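Local coordinates for protein PfkB family carbohydrate kinase (Listeria grayi DSM 20601, PDB 4GM6) that probably phosphorylates a sugar or sugar acid, as a kinase of the PfkB carbohydrate kinase family, at residues S157-A162 / N190-L195; S132-H137 / T165-M170; L109-L114 / V126-H131. All blocks are in the same frame, centred on the assembly; numbering follows the deposited sequence.

Interaction 1 of 3, residues S157-A162 / N190-L195; sequences SGITIA and NYRAKL
With CG1 of Ile159 turned beside its own backbone N (chi1 -73°) and CD1 extended beyond it, the long branch of this isoleucine runs out to Arg192, while its CG2 branch is left to meet Leu195. Arg192 answers with a chain that bends at chi2 (-63°) and folds back, so that the guanidinium lies across the end of the isoleucine: Ile159 CD1 sits over one face of that flat group, toward its rim, 3.7 Å from Arg192 CZ. Ile159 CD1 also touches the amide of Asn190, 3.8 Å from Asn190 OD1. Two weak, bent bonds from Arg192 NE and NH2 converge on Asn190 OD1 and tie the amide and the guanidinium together beside the methyl, and Asn190 ND2 is held by Asp188.

Further along, Leu195 CD1 lies 3.6 Å from the backbone Ile159 O and 3.9 Å from Ala162 CB, so one methyl packs against a full turn of the short helix. No direct hydrogen bond joins the segments. A water does so instead, donating to Asn190 O at 2.8 Å and, weakly, to Gly158 O, and weakly accepting from Arg192 N. The helix start is capped from within its own segment: Ser157 OG, at the N-cap, accepts from Ile159 N at 3.1 Å and has a second partner in Glu59.

The contact lies at the ends of two neighbouring parallel strands, 153-157 and 184-188, of the alpha/beta core typical of the PfkB family. Helix 158-163 leaves the first, the loop 190-195 follows the second on its way to helix 198-208, and Arg129 touches Ile159 from the loop beyond strand 124-128.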
loop_
_atom_site.group_PDB
_atom_site.type_symbol
_atom_site.label_atom_id
_atom_site.label_comp_id
_atom_site.label_asym_id
_atom_site.label_seq_id
_atom_site.Cartn_x
_atom_site.Cartn_y
_atom_site.Cartn_z
ATOM N N SER C 157 7.954 34.188 11.262
ATOM C CA SER C 157 9.263 33.697 10.847
ATOM C C SER C 157 9.798 34.446 9.632
ATOM O O SER C 157 9.050 35.144 8.932
ATOM C CB SER C 157 9.205 32.194 10.544
ATOM O OG SER C 157 8.871 31.945 9.186
ATOM N N GLY C 158 11.100 34.291 9.390
ATOM C CA GLY C 158 11.746 34.886 8.226
ATOM C C GLY C 158 11.247 34.357 6.892
ATOM O O GLY C 158 11.555 34.920 5.842
ATOM N N ILE C 159 10.484 33.268 6.924
ATOM C CA ILE C 159 9.945 32.689 5.693
ATOM C C ILE C 159 8.896 33.622 5.114
ATOM O O ILE C 159 8.919 33.961 3.924
ATOM C CB ILE C 159 9.343 31.293 5.943
ATOM C CG1 ILE C 159 10.469 30.280 6.164
ATOM C CG2 ILE C 159 8.469 30.860 4.778
ATOM C CD1 ILE C 159 10.003 28.967 6.748
ATOM N N THR C 160 7.995 34.071 5.979
ATOM C CA THR C 160 6.918 34.948 5.558
ATOM C C THR C 160 7.415 36.298 5.038
ATOM O O THR C 160 6.997 36.759 3.978
ATOM C CB THR C 160 5.940 35.152 6.717
ATOM O OG1 THR C 160 5.320 33.894 6.996
ATOM C CG2 THR C 160 4.887 36.177 6.356
ATOM N N ILE C 161 8.318 36.933 5.771
ATOM C CA ILE C 161 8.762 38.270 5.374
ATOM C C ILE C 161 9.591 38.243 4.087
ATOM O O ILE C 161 9.773 39.268 3.441
ATOM C CB ILE C 161 9.552 38.962 6.496
ATOM C CG1 ILE C 161 10.743 38.095 6.917
ATOM C CG2 ILE C 161 8.635 39.245 7.673
ATOM C CD1 ILE C 161 11.740 38.790 7.818
ATOM N N ALA C 162 10.077 37.065 3.713
ATOM C CA ALA C 162 10.863 36.902 2.489
ATOM C C ALA C 162 9.978 36.770 1.242
ATOM O O ALA C 162 10.453 36.907 0.112
ATOM C CB ALA C 162 11.777 35.680 2.606
ATOM N N ASN C 190 14.770 31.697 10.679
ATOM C CA ASN C 190 14.363 30.768 9.633
ATOM C C ASN C 190 14.748 31.283 8.251
ATOM O O ASN C 190 13.897 31.455 7.374
ATOM C CB ASN C 190 12.855 30.513 9.709
ATOM C CG ASN C 190 12.510 29.040 9.639
ATOM O OD1 ASN C 190 13.104 28.291 8.862
ATOM N ND2 ASN C 190 11.551 28.611 10.459
ATOM N N TYR C 191 16.038 31.543 8.071
ATOM C CA TYR C 191 16.537 32.023 6.795
ATOM C C TYR C 191 16.523 30.886 5.788
ATOM O O TYR C 191 16.895 29.763 6.111
ATOM C CB TYR C 191 17.954 32.576 6.935
ATOM C CG TYR C 191 18.599 32.842 5.596
ATOM C CD1 TYR C 191 18.204 33.928 4.823
ATOM C CD2 TYR C 191 19.581 31.995 5.090
ATOM C CE1 TYR C 191 18.776 34.176 3.591
ATOM C CE2 TYR C 191 20.158 32.232 3.855
ATOM C CZ TYR C 191 19.752 33.325 3.111
ATOM O OH TYR C 191 20.321 33.579 1.879
ATOM N N ARG C 192 16.074 31.166 4.570
ATOM C CA ARG C 192 16.016 30.129 3.543
ATOM C C ARG C 192 16.775 30.576 2.299
ATOM O O ARG C 192 16.414 31.566 1.660
ATOM C CB ARG C 192 14.562 29.784 3.203
ATOM C CG ARG C 192 13.803 29.119 4.340
ATOM C CD ARG C 192 14.424 27.781 4.710
ATOM N NE ARG C 192 13.806 27.180 5.893
ATOM C CZ ARG C 192 12.667 26.486 5.880
ATOM N NH1 ARG C 192 12.001 26.308 4.743
ATOM N NH2 ARG C 192 12.188 25.971 7.008
ATOM N N ALA C 193 17.849 29.863 1.976
ATOM C CA ALA C 193 18.652 30.216 0.812
ATOM C C ALA C 193 17.730 30.349 -0.394
ATOM O O ALA C 193 17.828 31.305 -1.161
ATOM C CB ALA C 193 19.721 29.157 0.560
ATOM N N LYS C 194 16.824 29.381 -0.534
ATOM C CA LYS C 194 15.881 29.328 -1.653
ATOM C C LYS C 194 15.057 30.602 -1.839
ATOM O O LYS C 194 14.683 30.936 -2.962
ATOM C CB LYS C 194 14.942 28.122 -1.505
ATOM C CG LYS C 194 15.423 26.847 -2.191
ATOM C CD LYS C 194 16.763 26.358 -1.650
ATOM C CE LYS C 194 17.137 24.996 -2.224
ATOM N NZ LYS C 194 16.045 23.987 -2.061
ATOM N N LEU C 195 14.772 31.311 -0.752
ATOM C CA LEU C 195 13.854 32.455 -0.822
ATOM C C LEU C 195 14.496 33.790 -1.148
ATOM O O LEU C 195 13.833 34.666 -1.706
ATOM C CB LEU C 195 13.029 32.589 0.461
ATOM C CG LEU C 195 11.952 31.525 0.688
ATOM C CD1 LEU C 195 11.112 31.868 1.910
ATOM C CD2 LEU C 195 11.076 31.402 -0.547
HETATM O O HOH W 1 13.930 33.096 5.069
#

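Interaction 2 of 3, residues S132-H137 / T165-M170; sequences SSFARH and TFWLEM
Phe166 meets the other segment through its ring: the carbonyl oxygen His137 O lies over one face, 3.3 Å from Phe166 CD2, while CB of Met170, one turn later in the same helix, lies over the opposite face. This is a packing contact; the hydrogen bond between the segments comes from the next residue.

That residue is Trp167, whose indole points at helix 133-136. CG stands beside the backbone N (chi1 -81°), which carries the ring across to Phe134. Trp167 NE1 donates to Phe134 O at 2.7 Å with an N-H...O angle of 157°, the acceptor tilted modestly out of the indole plane. Phe134 O is gripped twice, because His137 N also donates to it, at 3.2 Å, and the two donors reach the carbonyl from opposite faces of its plane. The bond ties the indole to a carbonyl of the short helix.

This is an offset, parallel-displaced stack joined to a hydrogen bond, and it fastens the single-turn helix 133-136 to the first turn of helix 165-180 in the alpha/beta fold. The Phe134 ring and the six-membered ring of Trp167 have centroids 4.0 Å apart and planes only 9° from parallel. The closest atoms are Phe134 CE2 and Trp167 CE2, at 3.2 Å, a tight stack. On the opposite face Phe166 comes in steeply, its CE2 over the centre of the indole; of the two phenylalanines only Phe134 is stacked. His137 CB adds an approach of 4.2 Å to Trp167 CZ2. The Phe134 side chain also touches Thr77 and Val78 of strand 73-79, and Thr160 and Leu163 of helix 158-163.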
loop_
_atom_site.group_PDB
_atom_site.type_symbol
_atom_site.label_atom_id
_atom_site.label_comp_id
_atom_site.label_asym_id
_atom_site.label_seq_id
_atom_site.Cartn_x
_atom_site.Cartn_y
_atom_site.Cartn_z
ATOM N N SER C 132 1.614 31.255 -5.280
ATOM C CA SER C 132 0.526 30.826 -4.410
ATOM C C SER C 132 -0.367 32.014 -4.020
ATOM O O SER C 132 0.041 33.175 -4.124
ATOM C CB SER C 132 1.077 30.122 -3.161
ATOM O OG SER C 132 1.699 31.062 -2.283
ATOM N N SER C 133 -1.584 31.722 -3.568
ATOM C CA SER C 133 -2.476 32.754 -3.030
ATOM C C SER C 133 -1.767 33.611 -1.984
ATOM O O SER C 133 -1.815 34.846 -2.024
ATOM C CB SER C 133 -3.720 32.110 -2.410
ATOM O OG SER C 133 -4.415 31.317 -3.365
ATOM N N PHE C 134 -1.129 32.956 -1.023
ATOM C CA PHE C 134 -0.439 33.687 0.030
ATOM C C PHE C 134 0.665 34.565 -0.551
ATOM O O PHE C 134 0.765 35.749 -0.235
ATOM C CB PHE C 134 0.148 32.737 1.065
ATOM C CG PHE C 134 0.612 33.433 2.313
ATOM C CD1 PHE C 134 -0.171 33.429 3.451
ATOM C CD2 PHE C 134 1.818 34.114 2.335
ATOM C CE1 PHE C 134 0.247 34.067 4.600
ATOM C CE2 PHE C 134 2.247 34.763 3.483
ATOM C CZ PHE C 134 1.458 34.737 4.620
ATOM N N ALA C 135 1.487 33.975 -1.414
ATOM C CA ALA C 135 2.609 34.695 -2.005
ATOM C C ALA C 135 2.160 35.913 -2.804
ATOM O O ALA C 135 2.785 36.971 -2.728
ATOM C CB ALA C 135 3.444 33.763 -2.874
ATOM N N ARG C 136 1.082 35.777 -3.571
ATOM C CA ARG C 136 0.644 36.884 -4.423
ATOM C C ARG C 136 -0.308 37.862 -3.731
ATOM O O ARG C 136 -0.733 38.851 -4.323
ATOM C CB ARG C 136 0.035 36.343 -5.720
ATOM C CG ARG C 136 1.075 35.635 -6.578
ATOM C CD ARG C 136 0.478 34.898 -7.762
ATOM N NE ARG C 136 -0.036 35.811 -8.778
ATOM C CZ ARG C 136 -1.328 36.000 -9.009
ATOM N NH1 ARG C 136 -2.233 35.331 -8.300
ATOM N NH2 ARG C 136 -1.714 36.852 -9.947
ATOM N N HIS C 137 -0.636 37.594 -2.474
ATOM C CA HIS C 137 -1.643 38.396 -1.797
ATOM C C HIS C 137 -1.112 39.804 -1.558
ATOM O O HIS C 137 0.036 39.979 -1.147
ATOM C CB HIS C 137 -2.061 37.731 -0.481
ATOM C CG HIS C 137 -3.373 38.218 0.050
ATOM N ND1 HIS C 137 -4.582 37.871 -0.517
ATOM C CD2 HIS C 137 -3.665 39.030 1.094
ATOM C CE1 HIS C 137 -5.562 38.442 0.159
ATOM N NE2 HIS C 137 -5.033 39.154 1.140
ATOM N N THR C 165 7.493 42.079 -0.581
ATOM C CA THR C 165 7.690 43.314 0.152
ATOM C C THR C 165 6.389 43.659 0.879
ATOM O O THR C 165 6.403 44.230 1.972
ATOM C CB THR C 165 8.139 44.460 -0.773
ATOM O OG1 THR C 165 7.053 44.841 -1.623
ATOM C CG2 THR C 165 9.319 44.015 -1.628
ATOM N N PHE C 166 5.263 43.290 0.277
ATOM C CA PHE C 166 3.984 43.420 0.950
ATOM C C PHE C 166 3.959 42.680 2.292
ATOM O O PHE C 166 3.489 43.223 3.284
ATOM C CB PHE C 166 2.847 42.876 0.085
ATOM C CG PHE C 166 1.575 42.673 0.853
ATOM C CD1 PHE C 166 0.654 43.702 0.969
ATOM C CD2 PHE C 166 1.322 41.476 1.495
ATOM C CE1 PHE C 166 -0.511 43.533 1.693
ATOM C CE2 PHE C 166 0.154 41.296 2.215
ATOM C CZ PHE C 166 -0.760 42.333 2.321
ATOM N N TRP C 167 4.410 41.425 2.310
ATOM C CA TRP C 167 4.399 40.640 3.548
ATOM C C TRP C 167 5.416 41.149 4.566
ATOM O O TRP C 167 5.142 41.179 5.767
ATOM C CB TRP C 167 4.589 39.138 3.272
ATOM C CG TRP C 167 3.305 38.503 2.846
ATOM C CD1 TRP C 167 3.008 37.985 1.611
ATOM C CD2 TRP C 167 2.118 38.364 3.637
ATOM N NE1 TRP C 167 1.713 37.516 1.597
ATOM C CE2 TRP C 167 1.143 37.745 2.823
ATOM C CE3 TRP C 167 1.787 38.687 4.961
ATOM C CZ2 TRP C 167 -0.139 37.445 3.289
ATOM C CZ3 TRP C 167 0.510 38.385 5.423
ATOM C CH2 TRP C 167 -0.436 37.768 4.585
ATOM N N LEU C 168 6.586 41.557 4.080
ATOM C CA LEU C 168 7.579 42.184 4.942
ATOM C C LEU C 168 6.945 43.354 5.682
ATOM O O LEU C 168 7.013 43.427 6.915
ATOM C CB LEU C 168 8.802 42.667 4.138
ATOM C CG LEU C 168 9.822 43.542 4.897
ATOM C CD1 LEU C 168 10.372 42.852 6.154
ATOM C CD2 LEU C 168 10.953 43.941 3.960
ATOM N N GLU C 169 6.315 44.261 4.932
ATOM C CA GLU C 169 5.760 45.489 5.528
ATOM C C GLU C 169 4.464 45.219 6.284
ATOM O O GLU C 169 4.095 45.976 7.180
ATOM C CB GLU C 169 5.504 46.566 4.473
ATOM C CG GLU C 169 6.664 46.843 3.535
ATOM C CD GLU C 169 6.378 48.038 2.640
ATOM O OE1 GLU C 169 5.231 48.165 2.146
ATOM O OE2 GLU C 169 7.299 48.855 2.438
ATOM N N MET C 170 3.764 44.153 5.904
ATOM C CA MET C 170 2.572 43.755 6.636
ATOM C C MET C 170 2.933 43.202 8.023
ATOM O O MET C 170 2.306 43.559 9.029
ATOM C CB MET C 170 1.782 42.720 5.831
ATOM C CG MET C 170 0.477 42.301 6.476
ATOM S SD MET C 170 -0.651 43.693 6.615
ATOM C CE MET C 170 -2.146 42.860 7.149
#

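Interaction 3 of 3, residues L109-L114 / V126-H131; sequences LGTYYL and VYDRQH
A beta hairpin of strands 111-115 and 124-128 forms this contact, at one side of the small four-stranded sheet that stands apart from the large alpha/beta core; sheets of this kind serve as the lid in PfkB kinases, and this one is consistent with that role. The two strands run antiparallel, their axes at 163°. Thr111 with Asp128 and Tyr113 with Val126 are hydrogen-bonded pairs, and Tyr112 with Tyr127, between them, is a non-hydrogen-bonded pair. The Tyr113-Val126 pair is regular, with Tyr113 N to Val126 O at 2.9 Å and a bond back from Val126 N to Tyr113 O. Toward the hairpin's open end the geometry is less regular: Asp128 N reaches Thr111 O at 2.8 Å from above the carbonyl plane, and Thr111 N approaches Asp128 O from 62° out of its plane. Arg108 is a further donor to Asp128 O.

On one face, Tyr112 and Tyr127 lie side by side and point the same way. CG of Tyr112 occupies the tight position between its backbone N and carbonyl carbon (chi1 72°), which turns the ring toward its neighbour and leaves Tyr112 CG 3.7 Å from Tyr127 CE2. Tyr112 CB lies 3.4 Å from Tyr127 CD2. The rings meet obliquely, with centroids 5.0 Å apart.

The other face carries Thr111, Tyr113, Val126 and Asp128 and adjoins the second subunit, another copy of the protein. There Arg108 of that subunit forms a salt bridge with Asp128 OD1, while its Tyr113 and Met35 pack on Thr111 and Tyr113, so the hairpin contributes to the subunit interface. Nearby, a water gathers three side-chain oxygens: it is hydrogen-bonded to Thr111 OG1, at 2.7 Å, and to Tyr113 OH, and donates to Asp128 OD2 at 2.7 Å.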
loop_
_atom_site.group_PDB
_atom_site.type_symbol
_atom_site.label_atom_id
_atom_site.label_comp_id
_atom_site.label_asym_id
_atom_site.label_seq_id
_atom_site.Cartn_x
_atom_site.Cartn_y
_atom_site.Cartn_z
ATOM N N LEU C 109 -2.689 26.662 -3.892
ATOM C CA LEU C 109 -1.961 26.436 -2.658
ATOM C C LEU C 109 -0.518 26.086 -3.010
ATOM O O LEU C 109 -0.284 25.280 -3.898
ATOM C CB LEU C 109 -2.590 25.287 -1.869
ATOM C CG LEU C 109 -2.032 25.109 -0.453
ATOM C CD1 LEU C 109 -2.654 26.140 0.477
ATOM C CD2 LEU C 109 -2.279 23.695 0.064
ATOM N N GLY C 110 0.438 26.696 -2.317
ATOM C CA GLY C 110 1.847 26.385 -2.510
ATOM C C GLY C 110 2.154 24.952 -2.106
ATOM O O GLY C 110 1.528 24.401 -1.198
ATOM N N THR C 111 3.118 24.337 -2.779
ATOM C CA THR C 111 3.470 22.967 -2.474
ATOM C C THR C 111 4.972 22.849 -2.454
ATOM O O THR C 111 5.671 23.779 -2.837
ATOM C CB THR C 111 2.912 21.967 -3.531
ATOM O OG1 THR C 111 3.492 22.235 -4.820
ATOM C CG2 THR C 111 1.394 22.083 -3.643
ATOM N N TYR C 112 5.467 21.710 -1.974
ATOM C CA TYR C 112 6.841 21.342 -2.211
ATOM C C TYR C 112 6.961 19.833 -2.180
ATOM O O TYR C 112 6.134 19.152 -1.590
ATOM C CB TYR C 112 7.829 22.035 -1.249
ATOM C CG TYR C 112 7.833 21.567 0.191
ATOM C CD1 TYR C 112 8.782 20.662 0.644
ATOM C CD2 TYR C 112 6.914 22.062 1.104
ATOM C CE1 TYR C 112 8.809 20.254 1.966
ATOM C CE2 TYR C 112 6.926 21.661 2.426
ATOM C CZ TYR C 112 7.878 20.767 2.851
ATOM O OH TYR C 112 7.888 20.373 4.172
ATOM N N TYR C 113 7.973 19.328 -2.868
ATOM C CA TYR C 113 8.172 17.910 -3.025
ATOM C C TYR C 113 9.362 17.555 -2.163
ATOM O O TYR C 113 10.356 18.273 -2.161
ATOM C CB TYR C 113 8.472 17.599 -4.490
ATOM C CG TYR C 113 7.324 17.900 -5.410
ATOM C CD1 TYR C 113 6.426 16.900 -5.773
ATOM C CD2 TYR C 113 7.120 19.187 -5.913
ATOM C CE1 TYR C 113 5.364 17.168 -6.616
ATOM C CE2 TYR C 113 6.052 19.462 -6.753
ATOM C CZ TYR C 113 5.180 18.440 -7.096
ATOM O OH TYR C 113 4.119 18.675 -7.941
ATOM N N LEU C 114 9.254 16.473 -1.405
ATOM C CA LEU C 114 10.354 16.057 -0.560
ATOM C C LEU C 114 10.768 14.620 -0.879
ATOM O O LEU C 114 9.966 13.693 -0.763
ATOM C CB LEU C 114 9.968 16.187 0.915
ATOM C CG LEU C 114 11.172 16.145 1.865
ATOM C CD1 LEU C 114 10.866 16.803 3.201
ATOM C CD2 LEU C 114 11.603 14.706 2.077
ATOM N N VAL C 126 12.160 20.164 -3.528
ATOM C CA VAL C 126 11.895 20.994 -4.702
ATOM C C VAL C 126 10.672 21.834 -4.378
ATOM O O VAL C 126 9.581 21.304 -4.191
ATOM C CB VAL C 126 11.588 20.156 -5.961
ATOM C CG1 VAL C 126 11.434 21.064 -7.179
ATOM C CG2 VAL C 126 12.686 19.140 -6.207
ATOM N N TYR C 127 10.843 23.147 -4.296
ATOM C CA TYR C 127 9.711 23.998 -3.975
ATOM C C TYR C 127 8.809 24.243 -5.187
ATOM O O TYR C 127 9.274 24.363 -6.330
ATOM C CB TYR C 127 10.172 25.308 -3.297
ATOM C CG TYR C 127 10.338 25.117 -1.795
ATOM C CD1 TYR C 127 11.583 24.853 -1.232
ATOM C CD2 TYR C 127 9.231 25.151 -0.945
ATOM C CE1 TYR C 127 11.725 24.653 0.140
ATOM C CE2 TYR C 127 9.362 24.955 0.423
ATOM C CZ TYR C 127 10.607 24.700 0.961
ATOM O OH TYR C 127 10.728 24.488 2.326
ATOM N N ASP C 128 7.510 24.306 -4.929
ATOM C CA ASP C 128 6.554 24.734 -5.940
ATOM C C ASP C 128 5.562 25.686 -5.278
ATOM O O ASP C 128 4.341 25.484 -5.335
ATOM C CB ASP C 128 5.828 23.536 -6.560
ATOM C CG ASP C 128 4.994 23.932 -7.780
ATOM O OD1 ASP C 128 5.104 25.093 -8.250
ATOM O OD2 ASP C 128 4.228 23.088 -8.279
ATOM N N ARG C 129 6.109 26.738 -4.668
ATOM C CA ARG C 129 5.366 27.611 -3.772
ATOM C C ARG C 129 5.179 29.008 -4.358
ATOM O O ARG C 129 4.332 29.761 -3.901
ATOM C CB ARG C 129 6.066 27.707 -2.404
ATOM C CG ARG C 129 7.330 28.568 -2.402
ATOM C CD ARG C 129 7.955 28.680 -1.018
ATOM N NE ARG C 129 7.016 29.203 -0.030
ATOM C CZ ARG C 129 7.116 29.002 1.285
ATOM N NH1 ARG C 129 6.210 29.517 2.108
ATOM N NH2 ARG C 129 8.113 28.279 1.780
ATOM N N GLN C 130 5.946 29.353 -5.385
ATOM C CA GLN C 130 5.734 30.644 -6.033
ATOM C C GLN C 130 4.322 30.739 -6.601
ATOM O O GLN C 130 3.702 29.729 -6.958
ATOM C CB GLN C 130 6.734 30.879 -7.161
ATOM C CG GLN C 130 8.132 31.245 -6.704
ATOM C CD GLN C 130 9.083 31.409 -7.870
ATOM O OE1 GLN C 130 8.807 32.156 -8.809
ATOM N NE2 GLN C 130 10.209 30.702 -7.822
ATOM N N HIS C 131 3.837 31.968 -6.693
ATOM C CA HIS C 131 2.534 32.278 -7.290
ATOM C C HIS C 131 1.360 31.716 -6.496
ATOM O O HIS C 131 0.233 31.711 -6.977
ATOM C CB HIS C 131 2.453 31.802 -8.743
ATOM C CG HIS C 131 3.645 32.164 -9.571
ATOM N ND1 HIS C 131 3.810 33.412 -10.135
ATOM C CD2 HIS C 131 4.722 31.435 -9.949
ATOM C CE1 HIS C 131 4.942 33.438 -10.816
ATOM N NE2 HIS C 131 5.515 32.252 -10.718
HETATM O O HOH W 2 3.008 20.927 -7.150
#

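In the fold
Along the chain, interaction 3 closes first, and interactions 1 and 2 then interleave, their segments alternating. Helix 133-136 follows strand 124-128, so interaction 2 begins where the hairpin of interaction 3 ends, and helix 158-163 leads into helix 165-180, joining interaction 1 to interaction 2. The centres lie about 12 Å apart for interactions 1 and 2, about 14 Å for 1 and 3, and about 16 Å for 2 and 3, and each pair touches. Two contacts belong to the alpha/beta core and the third to the small sheet, with Arg129 and Tyr127 of that sheet's hairpin segment meeting Ile159, Leu195 and Arg192. Only interaction 3 reaches the second subunit; these touches tie its sheet to the core.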